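Local atomic coordinates of lectin (PDB entry 3V6N), a protein that agglutinates red blood cells and is a chickpea albumin with a four-bladed beta-propeller of hemopexin type that holds calcium and sodium ions in its centre. Residues A[133-138]-A[171-176]; A[8-13]-A[65-70]; A[126-131]-A[140-145]. All coordinates share one frame; numbering follows the deposited sequence.

Contact 1. Residues A[133-138]-A[171-176]; sequences YLFKGD and AGMDSA. With CA (calcium ion), chain D; NA (sodium ion), chain G; SO4 (sulfate ion), chain H.
Phe-135 and Met-173 face each other with their CA atoms 7.0 Å apart, and from there the two backbones close in until the CA atoms of Asp-138 and Ala-171 lie 4.3 Å apart; strand 131-136 thus runs out into a turn beside the loop that leads into strand 175-178. The principle illustrated is how adjoining propeller blades meet through side chains and water instead of a continuous sheet. The thioether sulfur of Met-173 sits over one face of the Phe-135 ring, SD lying 3.8 Å from the ring centroid and 18° off its normal, displaced toward the CD1-CE1 rim. This is a Met-aromatic contact. The bend of the methionine chain at chi2 (140°) turns SD onto the ring, while Leu-164 and Leu-187 pack against the same methionine. At the turn, the CA of Gly-172 approaches Gly-137 O at 3.3 Å in a C-H...O contact. Water 1 bridges the segments, donating to Gly-137 O at 3.0 Å and accepting from Met-173 N at 2.8 Å. Further along 171-176, Asp-174 O binds the calcium ion at 2.3 Å and Ala-176 O binds the sodium ion at 2.2 Å. Asp-174 and Ser-175 both face Phe-188, a classic beta bulge. Asn-7, Asp-65 and Asp-121 also give their carbonyl oxygens to the calcium ion. On strand 131-136, Tyr-133 OH donates to O2 of a sulfate, probably from the crystallisation liquor. The metal ligands belong to 171-176 alone; the contact proper consists of a buried sulfur-aromatic pair, a C-H...O approach and a water joining two backbones at the turn, so that direct polar bonding between the two segments is not what joins these blades.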
# COMPACT_ATOMS: atom_id res chain seq x y z
N TYR A 133 -1.12 -21.46 10.43
CA TYR A 133 -0.57 -22.05 9.22
C TYR A 133 -0.72 -21.08 8.06
O TYR A 133 -1.78 -20.51 7.86
CB TYR A 133 -1.26 -23.38 8.93
CG TYR A 133 -1.00 -24.45 9.97
CD1 TYR A 133 0.16 -25.23 9.91
CD2 TYR A 133 -1.90 -24.67 11.01
CE1 TYR A 133 0.40 -26.21 10.84
CE2 TYR A 133 -1.66 -25.67 11.96
CZ TYR A 133 -0.50 -26.42 11.86
OH TYR A 133 -0.23 -27.41 12.77
N LEU A 134 0.35 -20.90 7.29
CA LEU A 134 0.34 -19.99 6.15
C LEU A 134 0.84 -20.69 4.90
O LEU A 134 1.76 -21.50 4.97
CB LEU A 134 1.18 -18.72 6.43
CG LEU A 134 0.76 -17.95 7.69
CD1 LEU A 134 1.70 -18.32 8.82
CD2 LEU A 134 0.77 -16.44 7.48
N PHE A 135 0.22 -20.36 3.77
CA PHE A 135 0.46 -21.11 2.53
C PHE A 135 0.90 -20.19 1.41
O PHE A 135 0.27 -19.13 1.20
CB PHE A 135 -0.80 -21.89 2.10
CG PHE A 135 -1.28 -22.89 3.12
CD1 PHE A 135 -0.80 -24.19 3.13
CD2 PHE A 135 -2.22 -22.51 4.10
CE1 PHE A 135 -1.23 -25.11 4.08
CE2 PHE A 135 -2.66 -23.43 5.04
CZ PHE A 135 -2.17 -24.74 5.03
N LYS A 136 1.95 -20.59 0.69
CA LYS A 136 2.39 -19.89 -0.52
C LYS A 136 2.91 -20.90 -1.54
O LYS A 136 3.83 -21.67 -1.24
CB LYS A 136 3.44 -18.80 -0.21
CG LYS A 136 3.98 -18.03 -1.44
CD LYS A 136 2.88 -17.27 -2.16
CE LYS A 136 3.39 -16.46 -3.36
NZ LYS A 136 4.02 -15.18 -2.89
N GLY A 137 2.33 -20.88 -2.74
CA GLY A 137 2.55 -21.92 -3.75
C GLY A 137 2.34 -23.30 -3.16
O GLY A 137 1.32 -23.55 -2.50
N ASP A 138 3.32 -24.18 -3.35
CA ASP A 138 3.25 -25.53 -2.79
C ASP A 138 3.90 -25.67 -1.39
O ASP A 138 4.14 -26.79 -0.94
CB ASP A 138 3.83 -26.55 -3.78
CG ASP A 138 5.33 -26.37 -4.02
OD1 ASP A 138 5.88 -25.39 -3.51
OD2 ASP A 138 5.96 -27.21 -4.70
N ALA A 171 -0.63 -28.32 -5.00
CA ALA A 171 0.25 -27.23 -5.43
C ALA A 171 -0.20 -25.86 -4.96
O ALA A 171 0.38 -24.85 -5.35
CB ALA A 171 0.43 -27.25 -6.95
N GLY A 172 -1.23 -25.80 -4.11
CA GLY A 172 -1.68 -24.50 -3.61
C GLY A 172 -3.13 -24.38 -3.17
O GLY A 172 -3.99 -25.20 -3.54
N MET A 173 -3.37 -23.35 -2.37
CA MET A 173 -4.67 -23.02 -1.84
C MET A 173 -4.92 -21.53 -2.04
O MET A 173 -4.00 -20.73 -1.93
CB MET A 173 -4.73 -23.39 -0.36
CG MET A 173 -4.69 -24.89 -0.19
SD MET A 173 -3.68 -25.40 1.20
CE MET A 173 -3.43 -27.12 0.77
N ASP A 174 -6.16 -21.17 -2.38
CA ASP A 174 -6.50 -19.78 -2.69
C ASP A 174 -6.89 -19.05 -1.40
O ASP A 174 -6.66 -17.86 -1.27
CB ASP A 174 -7.69 -19.72 -3.69
CG ASP A 174 -7.28 -20.02 -5.13
OD1 ASP A 174 -6.06 -20.16 -5.38
OD2 ASP A 174 -8.17 -20.10 -6.04
N SER A 175 -7.45 -19.81 -0.46
CA SER A 175 -8.10 -19.28 0.72
C SER A 175 -8.38 -20.39 1.73
O SER A 175 -8.47 -21.55 1.36
CB SER A 175 -9.42 -18.64 0.29
OG SER A 175 -10.09 -18.14 1.41
N ALA A 176 -8.51 -20.02 3.01
CA ALA A 176 -8.78 -20.96 4.10
C ALA A 176 -9.35 -20.27 5.36
O ALA A 176 -9.09 -19.08 5.60
CB ALA A 176 -7.52 -21.73 4.47
CA CA D . -5.66 -15.81 -1.50
NA NA G . -7.77 -17.43 6.26
S SO4 H . 1.86 -29.79 11.00
O1 SO4 H . 2.16 -31.23 10.99
O2 SO4 H . 1.43 -29.36 12.33
O3 SO4 H . 3.07 -29.06 10.59
O4 SO4 H . 0.76 -29.68 10.03
O HOH W 1 -1.02 -22.08 -1.40
O HOH W 2 -4.83 -16.82 -3.47
O HOH W 3 -3.58 -14.48 -2.06

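Contact 2. Residues A[8-13]-A[65-70]. With NA (sodium ion), chain G; CA (calcium ion), chain D.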
# COMPACT_ATOMS: atom_id res chain seq x y z
N ALA A 8 -9.83 -14.95 0.24
CA ALA A 8 -9.44 -14.90 1.67
C ALA A 8 -10.63 -15.14 2.59
O ALA A 8 -11.79 -14.95 2.20
CB ALA A 8 -8.77 -13.57 2.03
N ALA A 9 -10.32 -15.51 3.82
CA ALA A 9 -11.35 -15.80 4.80
C ALA A 9 -10.76 -15.84 6.19
O ALA A 9 -9.56 -16.14 6.36
CB ALA A 9 -12.04 -17.12 4.48
N PHE A 10 -11.59 -15.53 7.18
CA PHE A 10 -11.24 -15.76 8.58
C PHE A 10 -12.49 -16.10 9.40
O PHE A 10 -13.60 -15.64 9.10
CB PHE A 10 -10.40 -14.62 9.18
CG PHE A 10 -11.14 -13.31 9.42
CD1 PHE A 10 -11.12 -12.29 8.46
CD2 PHE A 10 -11.82 -13.08 10.62
CE1 PHE A 10 -11.77 -11.08 8.69
CE2 PHE A 10 -12.49 -11.87 10.84
CZ PHE A 10 -12.46 -10.87 9.87
N ARG A 11 -12.29 -16.93 10.40
CA ARG A 11 -13.34 -17.31 11.34
C ARG A 11 -13.65 -16.11 12.23
O ARG A 11 -12.72 -15.47 12.73
CB ARG A 11 -12.80 -18.44 12.22
CG ARG A 11 -13.79 -18.96 13.24
CD ARG A 11 -13.20 -20.05 14.11
NE ARG A 11 -11.97 -19.63 14.77
CZ ARG A 11 -11.10 -20.48 15.32
NH1 ARG A 11 -11.34 -21.79 15.26
NH2 ARG A 11 -10.00 -20.02 15.89
N SER A 12 -14.93 -15.80 12.42
CA SER A 12 -15.35 -14.81 13.42
C SER A 12 -15.29 -15.34 14.86
O SER A 12 -15.34 -16.55 15.09
CB SER A 12 -16.78 -14.36 13.16
OG SER A 12 -17.14 -13.29 14.03
N SER A 13 -15.20 -14.42 15.82
CA SER A 13 -15.38 -14.78 17.24
C SER A 13 -16.84 -15.13 17.57
O SER A 13 -17.11 -15.77 18.59
CB SER A 13 -14.93 -13.65 18.16
OG SER A 13 -15.75 -12.50 17.95
N ASP A 65 -6.45 -10.46 0.19
CA ASP A 65 -6.05 -11.70 -0.50
C ASP A 65 -5.55 -12.84 0.41
O ASP A 65 -5.29 -13.96 -0.05
CB ASP A 65 -5.09 -11.41 -1.68
CG ASP A 65 -3.72 -10.92 -1.22
OD1 ASP A 65 -3.41 -11.05 -0.01
OD2 ASP A 65 -2.95 -10.41 -2.08
N CYS A 66 -5.45 -12.55 1.71
CA CYS A 66 -5.17 -13.54 2.73
C CYS A 66 -5.59 -12.97 4.09
O CYS A 66 -5.50 -11.76 4.31
CB CYS A 66 -3.67 -13.89 2.76
SG CYS A 66 -3.18 -15.17 3.97
N SER A 67 -6.02 -13.84 5.00
CA SER A 67 -6.21 -13.40 6.40
C SER A 67 -6.39 -14.52 7.38
O SER A 67 -6.61 -15.69 6.99
CB SER A 67 -7.33 -12.39 6.55
OG SER A 67 -8.52 -12.86 6.00
N PHE A 68 -6.24 -14.18 8.65
CA PHE A 68 -6.48 -15.12 9.75
C PHE A 68 -6.90 -14.43 11.02
O PHE A 68 -6.38 -13.38 11.36
CB PHE A 68 -5.28 -16.06 10.01
CG PHE A 68 -3.95 -15.36 10.29
CD1 PHE A 68 -3.55 -15.09 11.59
CD2 PHE A 68 -3.05 -15.09 9.25
CE1 PHE A 68 -2.31 -14.49 11.85
CE2 PHE A 68 -1.81 -14.50 9.50
CZ PHE A 68 -1.44 -14.20 10.80
N ASP A 69 -7.83 -15.06 11.72
CA ASP A 69 -8.21 -14.74 13.08
C ASP A 69 -7.02 -14.91 14.01
O ASP A 69 -6.18 -15.81 13.81
CB ASP A 69 -9.32 -15.70 13.53
CG ASP A 69 -9.97 -15.29 14.84
OD1 ASP A 69 -10.32 -14.09 15.00
OD2 ASP A 69 -10.14 -16.18 15.71
N THR A 70 -6.91 -14.02 14.99
CA THR A 70 -5.88 -14.22 16.00
C THR A 70 -6.56 -14.60 17.32
O THR A 70 -6.71 -15.77 17.60
CB THR A 70 -4.92 -13.00 16.16
OG1 THR A 70 -5.68 -11.80 16.45
CG2 THR A 70 -4.09 -12.80 14.91
NA NA G . -7.77 -17.43 6.26
CA CA D . -5.66 -15.81 -1.50
O HOH W 4 -12.65 -16.90 16.01
O HOH W 2 -4.83 -16.82 -3.47
O HOH W 3 -3.58 -14.48 -2.06
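Ala-9 and Ser-67 give their carbonyl oxygens to one sodium ion, each at 2.2 Å, and so join two strands that belong to different sheets. Metal coordination explains why Ala-9 O and Ser-67 O can stand only 3.0 Å apart without a proton between them: the cation probably offsets the repulsion expected between two acceptors. Strands 8-11 and 66-69 run parallel, 3° apart in direction and 5.2 Å apart at closest approach. Asp-65 O, at the head of its segment, binds the calcium ion.

Van der Waals contacts lie beside the metal ligands. The methyl of Ala-8 rests on the backbone of strand 66-69, its CB 3.5 Å from Cys-66 N. Phe-10 places CB against Asp-69 N and brings CD1 to 3.6 Å from Ser-67 OG, which lies at the ring edge.

Polar contacts are looser. With chi1 at 54°, Ser-67 directs OG toward strand 8-11, where it makes a weak hydrogen bond of 3.5 Å to Ala-9 O. Arg-11 NH2 forms a long salt bridge of 3.8 Å to Asp-69 OD2, which lies in the guanidinium plane although the two flat groups are turned 85° apart. Water 4 also bridges the pair, donating to Asp-69 OD2 at 2.6 Å, with weak bonds to Arg-11 NE and Ser-12 O. Each charged group has another partner as well, Ser-179 O for Arg-11 and Tyr-88 for Asp-69.

Strand 17-22 pairs with 6-11 and strand 74-79 with 66-69, each continuing its own blade outward, while Ala-123 of strand 122-125 packs on Cys-66 and Phe-68.

Contact 3. Residues A[126-131]-A[140-145]; sequences STKGKE and YARIDY. With SO4 (sulfate ion), chain H.
Lys-130 lays its aliphatic chain across the ring of Tyr-145, with CB over the face, 4.2 Å from the centroid and 26° off the normal, in a CH-pi contact. Farther out, Lys-130 CD comes to 3.3 Å from Tyr-145 OH, so the lysine follows the ring from its face to its hydroxyl. Tyr-145 is placed for this by a chi1 of 78°, which sets CG between its backbone N and carbonyl carbon. The same two residues are joined through the main chain, Tyr-145 N donating to Lys-130 O at 3.1 Å. Next to them, Glu-131 and Asp-144 form an antiparallel non-hydrogen-bonded pair near the open end of the hairpin made by strands 131-136 and 139-144. Water 5 accepts from Lys-130 N and donates to Asp-144 OD2 at 2.6 Å, while Asp-144 OD1 turns to the amide of Thr-147.

The ionic part is a side-on grip: Arg-142, fully extended from CG to NE, points NE and NH2 at a single oxygen, Glu-131 OE1, both at 2.7 Å. NH2 meets the syn lone pair, whereas NE approaches from above the carboxylate plane, the two flat groups being 50° apart. The CD of Lys-128 touches the guanidinium edge. Sulfate O2 lies over one guanidinium face without bonding to it, and Tyr-140 OH donates to sulfate O3 at 2.6 Å.

Held by two N-H groups at one oxygen, the buried carboxylate of Glu-131 is probably kept ionised, and gripping through both NE and NH2 would also fix the rotation of the guanidinium group near the anion.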
# COMPACT_ATOMS: atom_id res chain seq x y z
N SER A 126 -4.52 -22.13 13.94
CA SER A 126 -4.46 -23.44 14.62
C SER A 126 -5.28 -23.48 15.91
O SER A 126 -5.61 -22.44 16.48
CB SER A 126 -3.00 -23.80 14.95
OG SER A 126 -2.90 -25.06 15.59
N THR A 127 -5.63 -24.69 16.37
CA THR A 127 -6.16 -24.86 17.74
C THR A 127 -5.04 -24.76 18.79
O THR A 127 -5.31 -24.48 19.96
CB THR A 127 -6.89 -26.20 17.94
OG1 THR A 127 -6.07 -27.27 17.43
CG2 THR A 127 -8.23 -26.20 17.21
N LYS A 128 -3.79 -24.98 18.38
CA LYS A 128 -2.67 -25.02 19.34
C LYS A 128 -2.12 -23.63 19.63
O LYS A 128 -1.71 -22.91 18.72
CB LYS A 128 -1.55 -25.95 18.86
CG LYS A 128 -0.37 -26.06 19.82
CD LYS A 128 0.78 -26.86 19.21
CE LYS A 128 2.04 -26.76 20.07
NZ LYS A 128 1.92 -27.48 21.37
N GLY A 129 -2.12 -23.26 20.92
CA GLY A 129 -1.55 -21.99 21.40
C GLY A 129 -1.89 -20.81 20.51
O GLY A 129 -3.06 -20.57 20.20
N LYS A 130 -0.86 -20.08 20.08
CA LYS A 130 -1.05 -18.91 19.23
C LYS A 130 -0.51 -19.21 17.84
O LYS A 130 0.08 -18.34 17.19
CB LYS A 130 -0.33 -17.70 19.84
CG LYS A 130 -0.74 -17.36 21.28
CD LYS A 130 -2.08 -16.65 21.31
CE LYS A 130 -2.33 -15.90 22.61
NZ LYS A 130 -2.77 -16.84 23.68
N GLU A 131 -0.73 -20.42 17.36
CA GLU A 131 -0.13 -20.88 16.11
C GLU A 131 -1.03 -20.64 14.90
O GLU A 131 -2.25 -20.62 15.03
CB GLU A 131 0.30 -22.35 16.22
CG GLU A 131 1.32 -22.56 17.34
CD GLU A 131 1.98 -23.93 17.34
OE1 GLU A 131 1.76 -24.73 16.40
OE2 GLU A 131 2.73 -24.20 18.30
N TYR A 140 4.24 -24.42 2.95
CA TYR A 140 3.51 -23.91 4.10
C TYR A 140 4.46 -23.55 5.23
O TYR A 140 5.56 -24.10 5.32
CB TYR A 140 2.41 -24.88 4.56
CG TYR A 140 2.84 -25.99 5.51
CD1 TYR A 140 3.48 -27.14 5.03
CD2 TYR A 140 2.57 -25.89 6.87
CE1 TYR A 140 3.86 -28.16 5.89
CE2 TYR A 140 2.95 -26.90 7.75
CZ TYR A 140 3.59 -28.04 7.27
OH TYR A 140 3.98 -29.04 8.15
N ALA A 141 4.03 -22.63 6.08
CA ALA A 141 4.81 -22.19 7.21
C ALA A 141 3.94 -22.23 8.45
O ALA A 141 2.71 -22.14 8.39
CB ALA A 141 5.35 -20.78 6.98
N ARG A 142 4.60 -22.39 9.59
CA ARG A 142 3.89 -22.51 10.83
C ARG A 142 4.53 -21.51 11.77
O ARG A 142 5.72 -21.61 12.06
CB ARG A 142 4.01 -23.94 11.33
CG ARG A 142 3.31 -24.23 12.64
CD ARG A 142 3.52 -25.70 13.00
NE ARG A 142 3.08 -25.97 14.36
CZ ARG A 142 3.39 -27.06 15.05
NH1 ARG A 142 4.15 -28.01 14.51
NH2 ARG A 142 2.95 -27.20 16.29
N ILE A 143 3.74 -20.52 12.22
CA ILE A 143 4.26 -19.42 13.04
C ILE A 143 3.48 -19.27 14.33
O ILE A 143 2.38 -19.80 14.47
CB ILE A 143 4.22 -18.05 12.30
CG1 ILE A 143 2.77 -17.54 12.15
CG2 ILE A 143 4.92 -18.16 10.95
CD1 ILE A 143 2.62 -16.05 11.93
N ASP A 144 4.08 -18.57 15.28
CA ASP A 144 3.40 -18.15 16.50
C ASP A 144 3.26 -16.65 16.35
O ASP A 144 4.27 -15.93 16.30
CB ASP A 144 4.25 -18.51 17.73
CG ASP A 144 3.61 -18.08 19.05
OD1 ASP A 144 3.07 -16.97 19.17
OD2 ASP A 144 3.68 -18.86 20.01
N TYR A 145 2.02 -16.16 16.24
CA TYR A 145 1.82 -14.72 16.03
C TYR A 145 2.11 -13.86 17.30
O TYR A 145 2.44 -12.69 17.18
CB TYR A 145 0.42 -14.41 15.43
CG TYR A 145 -0.70 -14.46 16.44
CD1 TYR A 145 -1.54 -15.58 16.53
CD2 TYR A 145 -0.91 -13.40 17.33
CE1 TYR A 145 -2.55 -15.64 17.48
CE2 TYR A 145 -1.91 -13.45 18.28
CZ TYR A 145 -2.72 -14.57 18.35
OH TYR A 145 -3.72 -14.59 19.31
S SO4 H . 1.86 -29.79 11.00
O1 SO4 H . 2.16 -31.23 10.99
O2 SO4 H . 1.43 -29.36 12.33
O3 SO4 H . 3.07 -29.06 10.59
O4 SO4 H . 0.76 -29.68 10.03
O HOH W 5 1.97 -20.70 20.80

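Overall arrangement
The three contacts sample one propeller from its axis outward. Contact 2 is the core case, its centre about 4 Å from the centre of the chain, while contacts 1 and 3 are partly buried, their centres about 10 and 13 Å from that point. Contacts 1 and 2 both reach the two metal ions, contact 1 through 171-176 alone, and join strands of different blades; contact 3 stays within one blade. Contacts 1 and 3 hold the neighbouring strands 131-136 and 139-144, share the sulfate, and interlock along the chain. The chemistry follows position: metal-bound carbonyls and a long salt bridge near the axis, sulfur, ring and water between blades, sheet pairing and a close two-nitrogen salt bridge inside one.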